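Local coordinates for inositol 2-dehydrogenase (Sinorhizobium meliloti, PDB 4HKT), which catalyses the NAD+-dependent oxidation of myo-inositol to 2-keto-myo-inositol (scyllo-inosose), the first step of inositol degradation, at residues 116-125 against 301-311. Sequence-based numbering, arbitrary orientation.
With GOL (glycerol), chain C; EDO (1,2-ethanediol), chain S.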
ATOM      1  N   LYS B 116       7.107   5.132 -42.955  1.00 20.28           N
ATOM      2  CA  LYS B 116       6.766   4.656 -41.635  1.00 21.68           C
ATOM      3  C   LYS B 116       7.201   5.726 -40.645  1.00 20.49           C
ATOM      4  O   LYS B 116       8.353   6.133 -40.649  1.00 20.78           O
ATOM      5  CB  LYS B 116       7.526   3.360 -41.339  1.00 23.96           C
ATOM      6  CG  LYS B 116       7.157   2.191 -42.252  1.00 25.69           C
ATOM      7  CD  LYS B 116       7.925   0.941 -41.816  1.00 28.25           C
ATOM      8  CE  LYS B 116       7.594  -0.264 -42.684  1.00 29.39           C
ATOM      9  NZ  LYS B 116       7.984  -0.022 -44.113  1.00 29.65           N
ATOM     10  N   LEU B 117       6.251   6.210 -39.848  1.00 20.74           N
ATOM     11  CA  LEU B 117       6.506   7.230 -38.830  1.00 21.08           C
ATOM     12  C   LEU B 117       5.801   6.828 -37.536  1.00 20.24           C
ATOM     13  O   LEU B 117       4.585   6.646 -37.511  1.00 22.27           O
ATOM     14  CB  LEU B 117       5.966   8.607 -39.307  1.00 20.79           C
ATOM     15  CG  LEU B 117       5.835   9.728 -38.261  1.00 19.75           C
ATOM     16  CD1 LEU B 117       7.221  10.145 -37.853  1.00 20.62           C
ATOM     17  CD2 LEU B 117       5.066  10.957 -38.751  1.00 21.10           C
HETATM   18  N   MSE B 118       6.572   6.736 -36.479  1.00 19.06           N
HETATM   19  CA  MSE B 118       6.053   6.601 -35.147  1.00 20.66           C
HETATM   20  C   MSE B 118       6.461   7.848 -34.430  1.00 20.16           C
HETATM   21  O   MSE B 118       7.598   8.323 -34.586  1.00 19.48           O
HETATM   22  CB  MSE B 118       6.724   5.411 -34.462  1.00 22.25           C
HETATM   23  CG  MSE B 118       6.218   5.245 -33.045  1.00 24.05           C
HETATM   24 SE   MSE B 118       7.015   3.635 -32.214  1.00 28.12          SE
HETATM   25  CE  MSE B 118       6.008   2.288 -33.181  1.00 28.60           C
ATOM     26  N   VAL B 119       5.555   8.383 -33.603  1.00 20.63           N
ATOM     27  CA  VAL B 119       5.870   9.562 -32.827  1.00 19.77           C
ATOM     28  C   VAL B 119       6.144   9.129 -31.410  1.00 19.67           C
ATOM     29  O   VAL B 119       5.660   8.108 -30.966  1.00 24.54           O
ATOM     30  CB  VAL B 119       4.734  10.646 -32.896  1.00 20.13           C
ATOM     31  CG1 VAL B 119       4.452  11.046 -34.333  1.00 21.05           C
ATOM     32  CG2 VAL B 119       3.454  10.174 -32.243  1.00 20.94           C
ATOM     33  N   GLY B 120       6.881   9.920 -30.676  1.00 18.87           N
ATOM     34  CA  GLY B 120       7.322   9.519 -29.365  1.00 20.88           C
ATOM     35  C   GLY B 120       6.327   9.753 -28.227  1.00 22.11           C
ATOM     36  O   GLY B 120       6.519  10.647 -27.406  1.00 23.05           O
ATOM     37  N   PHE B 121       5.250   8.978 -28.172  1.00 20.08           N
ATOM     38  CA  PHE B 121       4.415   9.028 -26.972  1.00 20.42           C
ATOM     39  C   PHE B 121       4.764   7.752 -26.220  1.00 20.99           C
ATOM     40  O   PHE B 121       4.059   6.761 -26.295  1.00 19.01           O
ATOM     41  CB  PHE B 121       2.943   9.103 -27.303  1.00 19.49           C
ATOM     42  CG  PHE B 121       2.500  10.441 -27.850  1.00 19.76           C
ATOM     43  CD1 PHE B 121       2.774  11.594 -27.180  1.00 21.05           C
ATOM     44  CD2 PHE B 121       1.697  10.510 -28.960  1.00 21.35           C
ATOM     45  CE1 PHE B 121       2.339  12.812 -27.661  1.00 23.05           C
ATOM     46  CE2 PHE B 121       1.232  11.711 -29.444  1.00 20.78           C
ATOM     47  CZ  PHE B 121       1.569  12.876 -28.803  1.00 21.17           C
ATOM     48  N   ASN B 122       5.876   7.801 -25.520  1.00 21.88           N
ATOM     49  CA  ASN B 122       6.469   6.603 -24.908  1.00 23.59           C
ATOM     50  C   ASN B 122       5.615   5.995 -23.814  1.00 23.33           C
ATOM     51  O   ASN B 122       5.727   4.782 -23.504  1.00 23.43           O
ATOM     52  CB  ASN B 122       7.832   6.946 -24.334  1.00 25.64           C
ATOM     53  CG  ASN B 122       7.780   8.162 -23.437  1.00 27.75           C
ATOM     54  OD1 ASN B 122       7.642   9.275 -23.908  1.00 30.45           O
ATOM     55  ND2 ASN B 122       7.845   7.946 -22.143  1.00 30.22           N
ATOM     56  N   ARG B 123       4.734   6.809 -23.235  1.00 20.80           N
ATOM     57  CA  ARG B 123       3.891   6.334 -22.151  1.00 19.78           C
ATOM     58  C   ARG B 123       2.971   5.229 -22.583  1.00 19.79           C
ATOM     59  O   ARG B 123       2.610   4.387 -21.778  1.00 20.25           O
ATOM     60  CB  ARG B 123       3.146   7.482 -21.466  1.00 20.04           C
ATOM     61  CG  ARG B 123       4.112   8.469 -20.859  1.00 21.17           C
ATOM     62  CD  ARG B 123       3.392   9.631 -20.209  1.00 20.92           C
ATOM     63  NE  ARG B 123       4.319  10.740 -20.016  1.00 22.38           N
ATOM     64  CZ  ARG B 123       3.986  11.933 -19.522  1.00 24.79           C
ATOM     65  NH1 ARG B 123       2.726  12.192 -19.174  1.00 23.79           N
ATOM     66  NH2 ARG B 123       4.916  12.880 -19.372  1.00 23.62           N
ATOM     67  N   ARG B 124       2.642   5.175 -23.851  1.00 20.51           N
ATOM     68  CA  ARG B 124       1.851   4.081 -24.348  1.00 22.57           C
ATOM     69  C   ARG B 124       2.581   2.702 -24.276  1.00 24.14           C
ATOM     70  O   ARG B 124       1.927   1.679 -24.439  1.00 23.67           O
ATOM     71  CB  ARG B 124       1.461   4.329 -25.785  1.00 22.27           C
ATOM     72  CG  ARG B 124       0.459   5.418 -26.043  1.00 23.16           C
ATOM     73  CD  ARG B 124       0.077   5.338 -27.486  1.00 24.17           C
ATOM     74  NE  ARG B 124      -0.878   6.363 -27.815  1.00 26.67           N
ATOM     75  CZ  ARG B 124      -1.891   6.189 -28.638  1.00 25.68           C
ATOM     76  NH1 ARG B 124      -2.090   5.008 -29.256  1.00 27.61           N
ATOM     77  NH2 ARG B 124      -2.709   7.208 -28.862  1.00 24.55           N
ATOM     78  N   PHE B 125       3.911   2.705 -24.086  1.00 23.04           N
ATOM     79  CA  PHE B 125       4.737   1.481 -24.048  1.00 25.27           C
ATOM     80  C   PHE B 125       5.222   1.119 -22.640  1.00 24.53           C
ATOM     81  O   PHE B 125       5.952   0.133 -22.451  1.00 24.84           O
ATOM     82  CB  PHE B 125       5.930   1.630 -25.018  1.00 24.60           C
ATOM     83  CG  PHE B 125       5.518   1.746 -26.438  1.00 25.76           C
ATOM     84  CD1 PHE B 125       5.068   0.644 -27.117  1.00 26.12           C
ATOM     85  CD2 PHE B 125       5.528   2.973 -27.091  1.00 25.57           C
ATOM     86  CE1 PHE B 125       4.655   0.737 -28.440  1.00 28.96           C
ATOM     87  CE2 PHE B 125       5.136   3.069 -28.407  1.00 26.23           C
ATOM     88  CZ  PHE B 125       4.682   1.953 -29.086  1.00 27.59           C
ATOM     89  N   ILE B 301       1.319   1.454 -37.538  1.00 33.12           N
ATOM     90  CA  ILE B 301       2.091   2.001 -36.415  1.00 32.36           C
ATOM     91  C   ILE B 301       1.131   2.681 -35.453  1.00 30.42           C
ATOM     92  O   ILE B 301       0.193   3.347 -35.890  1.00 27.10           O
ATOM     93  CB  ILE B 301       3.156   3.006 -36.927  1.00 32.74           C
ATOM     94  CG1 ILE B 301       4.227   2.241 -37.702  1.00 33.29           C
ATOM     95  CG2 ILE B 301       3.785   3.811 -35.787  1.00 32.31           C
ATOM     96  CD1 ILE B 301       5.399   3.073 -38.201  1.00 33.01           C
ATOM     97  N   ALA B 302       1.373   2.480 -34.157  1.00 29.49           N
ATOM     98  CA  ALA B 302       0.772   3.271 -33.080  1.00 29.11           C
ATOM     99  C   ALA B 302       1.852   3.502 -32.036  1.00 27.25           C
ATOM    100  O   ALA B 302       2.533   2.572 -31.671  1.00 26.76           O
ATOM    101  CB  ALA B 302      -0.403   2.541 -32.450  1.00 29.95           C
ATOM    102  N   PRO B 303       2.039   4.737 -31.562  1.00 24.80           N
ATOM    103  CA  PRO B 303       1.434   6.009 -31.929  1.00 24.52           C
ATOM    104  C   PRO B 303       1.887   6.510 -33.317  1.00 22.08           C
ATOM    105  O   PRO B 303       3.068   6.555 -33.627  1.00 24.39           O
ATOM    106  CB  PRO B 303       1.887   6.948 -30.818  1.00 23.46           C
ATOM    107  CG  PRO B 303       3.073   6.322 -30.227  1.00 23.30           C
ATOM    108  CD  PRO B 303       3.135   4.898 -30.598  1.00 23.44           C
ATOM    109  N   SER B 304       0.923   6.804 -34.148  1.00 21.08           N
ATOM    110  CA  SER B 304       1.144   7.255 -35.492  1.00 21.40           C
ATOM    111  C   SER B 304       1.287   8.787 -35.559  1.00 20.83           C
ATOM    112  O   SER B 304       1.107   9.510 -34.573  1.00 18.57           O
ATOM    113  CB  SER B 304      -0.069   6.881 -36.302  1.00 22.08           C
ATOM    114  OG  SER B 304      -1.215   7.634 -35.853  1.00 20.39           O
ATOM    115  N   GLY B 305       1.527   9.254 -36.767  1.00 20.41           N
ATOM    116  CA  GLY B 305       1.437  10.653 -37.101  1.00 20.16           C
ATOM    117  C   GLY B 305       0.108  11.241 -36.722  1.00 18.95           C
ATOM    118  O   GLY B 305       0.062  12.316 -36.132  1.00 17.63           O
ATOM    119  N   ASN B 306      -0.982  10.565 -37.066  1.00 18.95           N
ATOM    120  CA  ASN B 306      -2.290  11.087 -36.709  1.00 20.01           C
ATOM    121  C   ASN B 306      -2.460  11.196 -35.199  1.00 19.26           C
ATOM    122  O   ASN B 306      -3.134  12.114 -34.713  1.00 16.45           O
ATOM    123  CB  ASN B 306      -3.421  10.264 -37.324  1.00 22.55           C
ATOM    124  CG  ASN B 306      -4.776  10.927 -37.126  1.00 26.75           C
ATOM    125  OD1 ASN B 306      -5.023  12.041 -37.632  1.00 29.54           O
ATOM    126  ND2 ASN B 306      -5.637  10.302 -36.302  1.00 27.11           N
ATOM    127  N   ASP B 307      -1.813  10.308 -34.431  1.00 17.46           N
ATOM    128  CA  ASP B 307      -1.907  10.417 -32.972  1.00 18.16           C
ATOM    129  C   ASP B 307      -1.179  11.663 -32.509  1.00 18.22           C
ATOM    130  O   ASP B 307      -1.652  12.339 -31.602  1.00 18.40           O
ATOM    131  CB  ASP B 307      -1.361   9.178 -32.247  1.00 18.30           C
ATOM    132  CG  ASP B 307      -2.213   7.924 -32.483  1.00 18.54           C
ATOM    133  OD1 ASP B 307      -3.464   8.009 -32.501  1.00 17.97           O
ATOM    134  OD2 ASP B 307      -1.611   6.840 -32.700  1.00 19.48           O
ATOM    135  N   GLY B 308      -0.045  12.001 -33.132  1.00 18.44           N
ATOM    136  CA  GLY B 308       0.629  13.286 -32.799  1.00 17.53           C
ATOM    137  C   GLY B 308      -0.237  14.503 -33.133  1.00 17.94           C
ATOM    138  O   GLY B 308      -0.308  15.468 -32.376  1.00 17.99           O
ATOM    139  N   LEU B 309      -0.903  14.450 -34.270  1.00 17.15           N
ATOM    140  CA  LEU B 309      -1.783  15.512 -34.668  1.00 16.90           C
ATOM    141  C   LEU B 309      -2.969  15.647 -33.701  1.00 17.77           C
ATOM    142  O   LEU B 309      -3.349  16.756 -33.303  1.00 14.45           O
ATOM    143  CB  LEU B 309      -2.293  15.257 -36.091  1.00 16.92           C
ATOM    144  CG  LEU B 309      -3.314  16.272 -36.631  1.00 17.64           C
ATOM    145  CD1 LEU B 309      -2.729  17.658 -36.558  1.00 18.64           C
ATOM    146  CD2 LEU B 309      -3.738  15.939 -38.054  1.00 18.70           C
ATOM    147  N   ALA B 310      -3.588  14.513 -33.360  1.00 15.98           N
ATOM    148  CA  ALA B 310      -4.736  14.521 -32.458  1.00 15.93           C
ATOM    149  C   ALA B 310      -4.432  15.139 -31.084  1.00 15.14           C
ATOM    150  O   ALA B 310      -5.240  15.921 -30.549  1.00 15.22           O
ATOM    151  CB  ALA B 310      -5.263  13.089 -32.295  1.00 16.85           C
ATOM    152  N   ALA B 311      -3.275  14.818 -30.517  1.00 15.38           N
ATOM    153  CA  ALA B 311      -2.881  15.363 -29.229  1.00 15.77           C
ATOM    154  C   ALA B 311      -2.632  16.871 -29.293  1.00 15.98           C
ATOM    155  O   ALA B 311      -2.997  17.600 -28.400  1.00 16.07           O
ATOM    156  CB  ALA B 311      -1.681  14.608 -28.697  1.00 16.40           C
TER
HETATM  157  C1  GOL C 411       2.182   6.321 -40.675  1.00 38.04           C
HETATM  158  O1  GOL C 411       3.406   5.674 -41.091  1.00 33.65           O
HETATM  159  C2  GOL C 411       2.592   7.299 -39.563  1.00 36.29           C
HETATM  160  O2  GOL C 411       1.833   7.131 -38.424  1.00 38.61           O
HETATM  161  C3  GOL C 411       2.563   8.794 -39.924  1.00 38.18           C
HETATM  162  O3  GOL C 411       1.335   9.312 -40.403  1.00 30.55           O
HETATM  163  C1  EDO S 402      -6.525   4.646 -29.503  1.00 41.56           C
HETATM  164  O1  EDO S 402      -5.528   3.797 -28.918  1.00 40.51           O
HETATM  165  C2  EDO S 402      -6.012   6.091 -29.619  1.00 39.97           C
HETATM  166  O2  EDO S 402      -4.707   6.140 -30.237  1.00 38.18           O
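Val-119 N donates to Pro-303 O (3.1 Å, 162° at the hydrogen), the one hydrogen bond made directly between 116-125 and 301-311. The same oxygen takes a CA-H...O contact from Met-118. Arg-124 NH2 reaches Asp-307 OD1 in a long salt bridge (3.8 Å), and an ethanediol hydroxyl, probably from the crystallisation liquor and in plane at the guanidinium edge, accepts from NH2. Each charge has a second partner on helix 168-184, Asp-178 for Arg-124 and Arg-181 for Asp-307. Asp-307 also closes a capping box: its OD2 accepts from Ser-304 N (2.9 Å), while Asp-307 N donates to Ser-304 OG.

Pro-303, preceded by a cis peptide, is wedged among five side chains. Its CB lies over one face of the Arg-124 guanidinium, toward its rim, and meets Val-119 CG2 (3.9 Å), its CD touches Phe-125 CE2 (3.5 Å), and the edge of the Phe-121 ring faces CB. With CG anti to the carbonyl carbon (chi1 -73°), Phe-121 brings CZ to Ala-311 CB (3.7 Å). Ile-301 CG2 packs on Met-118 CB.

Strand 117-120, last of the Rossmann sheet, is thus held to helix 305-324 mainly by one backbone bond and apolar packing; the long, divided ion pair probably adds less.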